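Local coordinates for alpha-catenin-like protein hmp-1 (Caenorhabditis elegans, PDB 5H5M), which works in the core cadherin-catenin complex of adherens junctions, binds beta-catenin and actin filaments, and is required for cell migration and shape changes in development, at residues Glu65-Leu69 and Arg103-Leu107; Ala280-Arg284 and Val322-Ala326; Tyr306-Val310 and Ala372-Asn376. All coordinates share one frame; numbering follows the deposited sequence.

The chain is the M domain of this alpha-catenin, almost wholly helical, and all three contacts are pairings of its helices; none surrounds a ligand. Contact 1, joining helices 56-80 and 92-122, shares no helix with the other two. Its centre is 37 Å from that of contact 2, on the opposite side of the chain's centre, and 33 Å from that of contact 3, whose nearest atoms are about 14 Å away. Contacts 2 and 3 are coupled through helix 305-339: Tyr306-Val310 near its start meets the C-terminal end of helix 345-374, whereas Val322-Ala326 farther along meets helix 276-300. Their centres are 24 Å apart and their nearest atoms about 13 Å.

Contact 1 of 3, residues Glu65-Leu69 and Arg103-Leu107; sequences ECNNL and RTKDL
Glu65 and Arg103 cross at about a right angle between two antiparallel helices, whose local axes approach to 9.2 Å at 160°. Their flat ends are nearly parallel, the carboxylate and guanidinium planes differing by 17°, and Glu65 OE2 lies at the edge of the guanidinium. Even so, OE2 stays 4.1 Å from Arg103 NH1, too far for a salt bridge; the guanidinium pairs instead with Glu99, one turn earlier on its own helix. The aliphatic stem of Arg103 does the packing: a bend at chi2 (-63°) turns the chain so that its CD reaches Asn68 CB at 3.7 Å and passes Glu65 OE1 at the same distance. Asn68 ND2 comes within 3.4 Å of Arg103 NH1, but both are donors, and the amide instead gives a weak hydrogen bond to Glu65 OE2. That oxygen also accepts from a water at 2.7 Å, which sits between it and Asp106; the water's short leg to Asp106 OD1 is doubtful as modelled. Asp106 has a further partner in Arg109.

Beneath this polar layer the contact is apolar. Leu69 CD2 meets Leu107 CD2 at 3.9 Å, the two side chains crossing nearly perpendicularly, while Leu107 CD1 rests against Cys66 SG at 4.0 Å. Leu69 CD1 lies beside Thr104 OG1, whose hydrogen bond goes to Val100 O. Two further helices close this inner side: 27-49 covers Cys66 and Leu107, and 6-17 packs on Leu69 through Phe14 and on Thr104 through Ile11.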
loop_
_atom_site.group_PDB
_atom_site.type_symbol
_atom_site.label_atom_id
_atom_site.label_comp_id
_atom_site.label_asym_id
_atom_site.label_seq_id
_atom_site.Cartn_x
_atom_site.Cartn_y
_atom_site.Cartn_z
ATOM N N GLU A 65 6.290 -12.479 15.156
ATOM C CA GLU A 65 5.969 -11.548 16.232
ATOM C C GLU A 65 4.735 -11.974 17.018
ATOM O O GLU A 65 4.591 -11.617 18.186
ATOM C CB GLU A 65 5.771 -10.134 15.682
ATOM C CG GLU A 65 7.072 -9.389 15.425
ATOM C CD GLU A 65 7.929 -9.257 16.672
ATOM O OE1 GLU A 65 7.365 -9.103 17.776
ATOM O OE2 GLU A 65 9.170 -9.306 16.547
ATOM N N CYS A 66 3.846 -12.729 16.383
ATOM C CA CYS A 66 2.700 -13.283 17.095
ATOM C C CYS A 66 3.158 -14.307 18.123
ATOM O O CYS A 66 2.657 -14.339 19.246
ATOM C CB CYS A 66 1.703 -13.918 16.125
ATOM S SG CYS A 66 0.720 -12.724 15.209
ATOM N N ASN A 67 4.117 -15.140 17.730
ATOM C CA ASN A 67 4.675 -16.139 18.631
ATOM C C ASN A 67 5.456 -15.485 19.763
ATOM O O ASN A 67 5.423 -15.951 20.899
ATOM C CB ASN A 67 5.571 -17.113 17.863
ATOM C CG ASN A 67 4.799 -17.942 16.856
ATOM O OD1 ASN A 67 3.601 -18.173 17.018
ATOM N ND2 ASN A 67 5.484 -18.400 15.812
ATOM N N ASN A 68 6.155 -14.399 19.446
ATOM C CA ASN A 68 6.893 -13.648 20.454
ATOM C C ASN A 68 5.951 -12.977 21.450
ATOM O O ASN A 68 6.228 -12.935 22.649
ATOM C CB ASN A 68 7.795 -12.600 19.796
ATOM C CG ASN A 68 8.862 -13.217 18.902
ATOM O OD1 ASN A 68 9.222 -14.386 19.054
ATOM N ND2 ASN A 68 9.378 -12.426 17.968
ATOM N N LEU A 69 4.837 -12.457 20.944
ATOM C CA LEU A 69 3.832 -11.822 21.788
ATOM C C LEU A 69 3.205 -12.825 22.760
ATOM O O LEU A 69 2.991 -12.508 23.931
ATOM C CB LEU A 69 2.749 -11.170 20.930
ATOM C CG LEU A 69 1.626 -10.448 21.675
ATOM C CD1 LEU A 69 2.189 -9.461 22.689
ATOM C CD2 LEU A 69 0.711 -9.739 20.686
ATOM N N ARG A 103 6.954 -6.119 21.858
ATOM C CA ARG A 103 6.478 -7.088 20.874
ATOM C C ARG A 103 5.211 -6.579 20.197
ATOM O O ARG A 103 5.047 -6.713 18.985
ATOM C CB ARG A 103 6.218 -8.448 21.525
ATOM C CG ARG A 103 7.424 -9.030 22.236
ATOM C CD ARG A 103 8.567 -9.297 21.270
ATOM N NE ARG A 103 9.792 -9.654 21.978
ATOM C CZ ARG A 103 10.903 -10.084 21.389
ATOM N NH1 ARG A 103 10.950 -10.219 20.071
ATOM N NH2 ARG A 103 11.968 -10.383 22.121
ATOM N N THR A 104 4.320 -5.991 20.989
ATOM C CA THR A 104 3.091 -5.408 20.464
ATOM C C THR A 104 3.389 -4.273 19.484
ATOM O O THR A 104 2.765 -4.174 18.428
ATOM C CB THR A 104 2.190 -4.875 21.597
ATOM O OG1 THR A 104 1.944 -5.918 22.548
ATOM C CG2 THR A 104 0.870 -4.395 21.040
ATOM N N LYS A 105 4.353 -3.425 19.838
ATOM C CA LYS A 105 4.750 -2.312 18.982
ATOM C C LYS A 105 5.276 -2.801 17.634
ATOM O O LYS A 105 4.966 -2.223 16.588
ATOM C CB LYS A 105 5.816 -1.452 19.667
ATOM C CG LYS A 105 6.371 -0.360 18.762
ATOM C CD LYS A 105 7.469 0.458 19.419
ATOM C CE LYS A 105 8.054 1.446 18.420
ATOM N NZ LYS A 105 9.098 2.323 19.010
ATOM N N ASP A 106 6.075 -3.863 17.658
ATOM C CA ASP A 106 6.622 -4.416 16.427
ATOM C C ASP A 106 5.537 -5.085 15.592
ATOM O O ASP A 106 5.517 -4.957 14.366
ATOM C CB ASP A 106 7.741 -5.411 16.733
ATOM C CG ASP A 106 9.007 -4.732 17.218
ATOM O OD1 ASP A 106 9.738 -5.338 18.032
ATOM O OD2 ASP A 106 9.271 -3.590 16.784
ATOM N N LEU A 107 4.636 -5.799 16.258
ATOM C CA LEU A 107 3.553 -6.482 15.565
ATOM C C LEU A 107 2.672 -5.494 14.813
ATOM O O LEU A 107 2.300 -5.737 13.667
ATOM C CB LEU A 107 2.706 -7.297 16.542
ATOM C CG LEU A 107 1.506 -8.012 15.913
ATOM C CD1 LEU A 107 1.959 -8.991 14.844
ATOM C CD2 LEU A 107 0.685 -8.724 16.972
HETATM O O HOH W 1 10.358 -7.674 18.333
#

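Contact 2 of 3, residues Ala280-Arg284 and Val322-Ala326; sequences AGSIR and VDQFA
Phe325 reaches across to Ala280 and Ile283, and this is the tightly packed half of the contact. Its CG stands anti to the backbone N (chi1 165°), which directs the ring at the facing helix with CE2 and CZ leading. Ile283 CG2 touches Phe325 CE2 at 3.7 Å and Ile283 CD1 touches CZ at 3.9 Å, so the isoleucine embraces this corner of the ring with two of its branches, the side chains crossing at about a right angle. Ala280 CB adds a further touch to CZ, also at 3.9 Å. The carbonyl oxygen of Ala280 lies in the ring plane at the edge, 3.7 Å from CE2, while still accepting its own helical bond from Arg284 N. Two side chains and this oxygen thus enclose the ring corner, by shape rather than by any directed bond.

The other half, around Arg284, is more open to solvent and less interlocked. The arginine is partly exposed, and its chain, extended from CG to NE, lays one guanidinium face over Val322. Here Arg284 NH1 and Val322 CG1 make a locally close spot at 3.2 Å, and Ala326 CB is 3.6 Å from the same NH1. The exposed Asp323 carboxylate lies near the guanidinium plane, at its edge, with OD1 4.0 Å from NH1; this is beyond a salt bridge, and any attraction is probably modest.

The local axes are 10.6 Å apart and antiparallel at 178°. Ile283 also touches helices 237-260 and 345-374, and Phe325 packs on Val362 of the latter. Antiparallel packing of 276-300 against 305-339, with those two helices meeting the same inner residues, is consistent with a four-helix bundle, the building unit of the vinculin/alpha-catenin family.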
loop_
_atom_site.group_PDB
_atom_site.type_symbol
_atom_site.label_atom_id
_atom_site.label_comp_id
_atom_site.label_asym_id
_atom_site.label_seq_id
_atom_site.Cartn_x
_atom_site.Cartn_y
_atom_site.Cartn_z
ATOM N N ALA A 280 8.776 -0.447 -15.179
ATOM C CA ALA A 280 8.878 1.003 -15.328
ATOM C C ALA A 280 7.533 1.665 -15.041
ATOM O O ALA A 280 7.475 2.735 -14.435
ATOM C CB ALA A 280 9.364 1.367 -16.723
ATOM N N GLY A 281 6.456 1.013 -15.470
ATOM C CA GLY A 281 5.112 1.490 -15.206
ATOM C C GLY A 281 4.778 1.547 -13.725
ATOM O O GLY A 281 4.109 2.477 -13.273
ATOM N N SER A 282 5.244 0.557 -12.967
ATOM C CA SER A 282 4.994 0.516 -11.526
ATOM C C SER A 282 5.821 1.568 -10.801
ATOM O O SER A 282 5.317 2.281 -9.933
ATOM C CB SER A 282 5.301 -0.872 -10.952
ATOM O OG SER A 282 4.421 -1.855 -11.469
ATOM N N ILE A 283 7.098 1.650 -11.156
ATOM C CA ILE A 283 8.007 2.617 -10.557
ATOM C C ILE A 283 7.510 4.044 -10.771
ATOM O O ILE A 283 7.491 4.850 -9.842
ATOM C CB ILE A 283 9.425 2.464 -11.125
ATOM C CG1 ILE A 283 10.016 1.128 -10.676
ATOM C CG2 ILE A 283 10.313 3.617 -10.683
ATOM C CD1 ILE A 283 11.423 0.877 -11.152
ATOM N N ARG A 284 7.086 4.345 -11.994
ATOM C CA ARG A 284 6.567 5.672 -12.307
ATOM C C ARG A 284 5.339 5.994 -11.455
ATOM O O ARG A 284 5.256 7.067 -10.851
ATOM C CB ARG A 284 6.220 5.780 -13.793
ATOM C CG ARG A 284 5.625 7.125 -14.176
ATOM C CD ARG A 284 5.286 7.207 -15.658
ATOM N NE ARG A 284 4.681 8.497 -15.987
ATOM C CZ ARG A 284 5.359 9.554 -16.423
ATOM N NH1 ARG A 284 6.672 9.480 -16.602
ATOM N NH2 ARG A 284 4.722 10.687 -16.690
ATOM N N VAL A 322 11.440 11.484 -12.873
ATOM C CA VAL A 322 10.422 10.612 -13.450
ATOM C C VAL A 322 10.475 10.602 -14.983
ATOM O O VAL A 322 10.419 9.542 -15.606
ATOM C CB VAL A 322 9.009 11.024 -12.973
ATOM C CG1 VAL A 322 7.943 10.401 -13.843
ATOM C CG2 VAL A 322 8.803 10.618 -11.516
ATOM N N ASP A 323 10.604 11.780 -15.585
ATOM C CA ASP A 323 10.698 11.886 -17.039
ATOM C C ASP A 323 11.985 11.266 -17.578
ATOM O O ASP A 323 11.960 10.520 -18.557
ATOM C CB ASP A 323 10.605 13.349 -17.478
ATOM C CG ASP A 323 9.208 13.913 -17.326
ATOM O OD1 ASP A 323 8.240 13.123 -17.383
ATOM O OD2 ASP A 323 9.076 15.144 -17.157
ATOM N N GLN A 324 13.106 11.584 -16.939
ATOM C CA GLN A 324 14.401 11.040 -17.340
ATOM C C GLN A 324 14.419 9.517 -17.232
ATOM O O GLN A 324 15.011 8.835 -18.067
ATOM C CB GLN A 324 15.524 11.636 -16.488
ATOM C CG GLN A 324 15.712 13.134 -16.656
ATOM C CD GLN A 324 16.664 13.723 -15.630
ATOM O OE1 GLN A 324 17.241 13.002 -14.814
ATOM N NE2 GLN A 324 16.833 15.040 -15.668
ATOM N N PHE A 325 13.770 8.992 -16.197
ATOM C CA PHE A 325 13.671 7.551 -16.008
ATOM C C PHE A 325 12.807 6.905 -17.089
ATOM O O PHE A 325 13.201 5.911 -17.697
ATOM C CB PHE A 325 13.101 7.226 -14.627
ATOM C CG PHE A 325 12.628 5.807 -14.489
ATOM C CD1 PHE A 325 13.540 4.767 -14.389
ATOM C CD2 PHE A 325 11.276 5.512 -14.467
ATOM C CE1 PHE A 325 13.109 3.456 -14.267
ATOM C CE2 PHE A 325 10.837 4.201 -14.347
ATOM C CZ PHE A 325 11.754 3.174 -14.244
ATOM N N ALA A 326 11.629 7.480 -17.319
ATOM C CA ALA A 326 10.687 6.953 -18.299
ATOM C C ALA A 326 11.294 6.938 -19.696
ATOM O O ALA A 326 11.041 6.030 -20.484
ATOM C CB ALA A 326 9.403 7.767 -18.291
#

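Contact 3 of 3, residues Tyr306-Val310 and Ala372-Asn376; sequences YTETV and ALLMN
Tyr306 fits its ring edge into the hollow formed where helix 345-374 runs out into the last residues of the model. A chi1 of 171° swings the ring off its own helix toward the other segment, where CD1 meets Met375 O at 3.1 Å and the hydroxyl reaches Leu373. Beside it, Leu373 forms the returning bump: its CD2 fits between Tyr306 OH, at 3.4 Å, and Val310 CG1, at 3.7 Å. Val310 in turn puts CG2 over one face of the tyrosine ring, offset toward the rim, and against Ala372 CB at 3.9 Å. Met298 of helix 276-300 backs Tyr306, Val310 and Leu373 together.

One directed bond joins these shapes. Tyr306 OH donates to Leu373 O at 3.0 Å, in the carbonyl plane and on a lone pair, with a C=O...donor angle of 113°. A phenylalanine in place of Tyr306 would probably keep much of the ring packing but leave Leu373 O without this donor. The hydroxyl thus gives that oxygen a donor from the neighbouring helix, in a surface contact where apolar packing sits beside backbone oxygens.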
loop_
_atom_site.group_PDB
_atom_site.type_symbol
_atom_site.label_atom_id
_atom_site.label_comp_id
_atom_site.label_asym_id
_atom_site.label_seq_id
_atom_site.Cartn_x
_atom_site.Cartn_y
_atom_site.Cartn_z
ATOM N N TYR A 306 11.202 24.723 5.977
ATOM C CA TYR A 306 11.051 23.276 6.017
ATOM C C TYR A 306 10.211 22.746 4.861
ATOM O O TYR A 306 10.634 21.838 4.146
ATOM C CB TYR A 306 10.427 22.844 7.344
ATOM C CG TYR A 306 10.048 21.384 7.376
ATOM C CD1 TYR A 306 11.025 20.399 7.360
ATOM C CD2 TYR A 306 8.718 20.987 7.430
ATOM C CE1 TYR A 306 10.691 19.065 7.389
ATOM C CE2 TYR A 306 8.375 19.651 7.461
ATOM C CZ TYR A 306 9.365 18.696 7.443
ATOM O OH TYR A 306 9.033 17.362 7.473
ATOM N N THR A 307 9.021 23.310 4.679
ATOM C CA THR A 307 8.111 22.824 3.648
ATOM C C THR A 307 8.640 23.113 2.247
ATOM O O THR A 307 8.524 22.278 1.355
ATOM C CB THR A 307 6.705 23.432 3.792
ATOM O OG1 THR A 307 6.767 24.852 3.616
ATOM C CG2 THR A 307 6.122 23.110 5.161
ATOM N N GLU A 308 9.233 24.287 2.055
ATOM C CA GLU A 308 9.779 24.641 0.749
ATOM C C GLU A 308 10.930 23.716 0.355
ATOM O O GLU A 308 11.063 23.349 -0.812
ATOM C CB GLU A 308 10.240 26.101 0.733
ATOM C CG GLU A 308 9.092 27.092 0.819
ATOM C CD GLU A 308 9.478 28.488 0.365
ATOM O OE1 GLU A 308 10.689 28.757 0.216
ATOM O OE2 GLU A 308 8.564 29.316 0.154
ATOM N N THR A 309 11.747 23.335 1.334
ATOM C CA THR A 309 12.881 22.446 1.093
ATOM C C THR A 309 12.405 21.047 0.701
ATOM O O THR A 309 12.992 20.397 -0.164
ATOM C CB THR A 309 13.795 22.352 2.335
ATOM O OG1 THR A 309 14.293 23.655 2.663
ATOM C CG2 THR A 309 14.972 21.435 2.071
ATOM N N VAL A 310 11.329 20.594 1.334
ATOM C CA VAL A 310 10.766 19.282 1.042
ATOM C C VAL A 310 10.043 19.278 -0.307
ATOM O O VAL A 310 10.215 18.358 -1.104
ATOM C CB VAL A 310 9.796 18.833 2.154
ATOM C CG1 VAL A 310 9.026 17.600 1.728
ATOM C CG2 VAL A 310 10.558 18.573 3.448
ATOM N N ALA A 372 14.939 14.964 3.569
ATOM C CA ALA A 372 14.504 16.344 3.768
ATOM C C ALA A 372 13.418 16.452 4.839
ATOM O O ALA A 372 13.369 17.430 5.582
ATOM C CB ALA A 372 14.009 16.937 2.453
ATOM N N LEU A 373 12.556 15.444 4.916
ATOM C CA LEU A 373 11.472 15.426 5.896
ATOM C C LEU A 373 11.996 15.300 7.325
ATOM O O LEU A 373 11.303 15.649 8.282
ATOM C CB LEU A 373 10.501 14.285 5.591
ATOM C CG LEU A 373 9.592 14.483 4.375
ATOM C CD1 LEU A 373 9.047 13.153 3.902
ATOM C CD2 LEU A 373 8.455 15.433 4.708
ATOM N N LEU A 374 13.223 14.801 7.459
ATOM C CA LEU A 374 13.874 14.669 8.761
ATOM C C LEU A 374 14.469 15.992 9.238
ATOM O O LEU A 374 14.528 16.256 10.438
ATOM C CB LEU A 374 14.971 13.602 8.706
ATOM C CG LEU A 374 14.515 12.173 8.418
ATOM C CD1 LEU A 374 15.717 11.248 8.293
ATOM C CD2 LEU A 374 13.555 11.688 9.495
ATOM N N MET A 375 14.914 16.815 8.294
ATOM C CA MET A 375 15.529 18.101 8.614
ATOM C C MET A 375 14.498 19.123 9.089
ATOM O O MET A 375 13.888 19.813 8.274
ATOM C CB MET A 375 16.274 18.650 7.394
ATOM C CG MET A 375 17.237 17.666 6.747
ATOM S SD MET A 375 18.328 16.894 7.957
ATOM C CE MET A 375 19.229 18.327 8.544
ATOM N N ASN A 376 14.294 19.209 10.402
ATOM C CA ASN A 376 13.355 20.179 10.967
ATOM C C ASN A 376 14.040 21.149 11.924
ATOM O O ASN A 376 13.422 21.633 12.876
ATOM C CB ASN A 376 12.201 19.479 11.698
ATOM C CG ASN A 376 11.756 18.196 11.015
ATOM O OD1 ASN A 376 11.988 17.996 9.824
ATOM N ND2 ASN A 376 11.083 17.332 11.766
#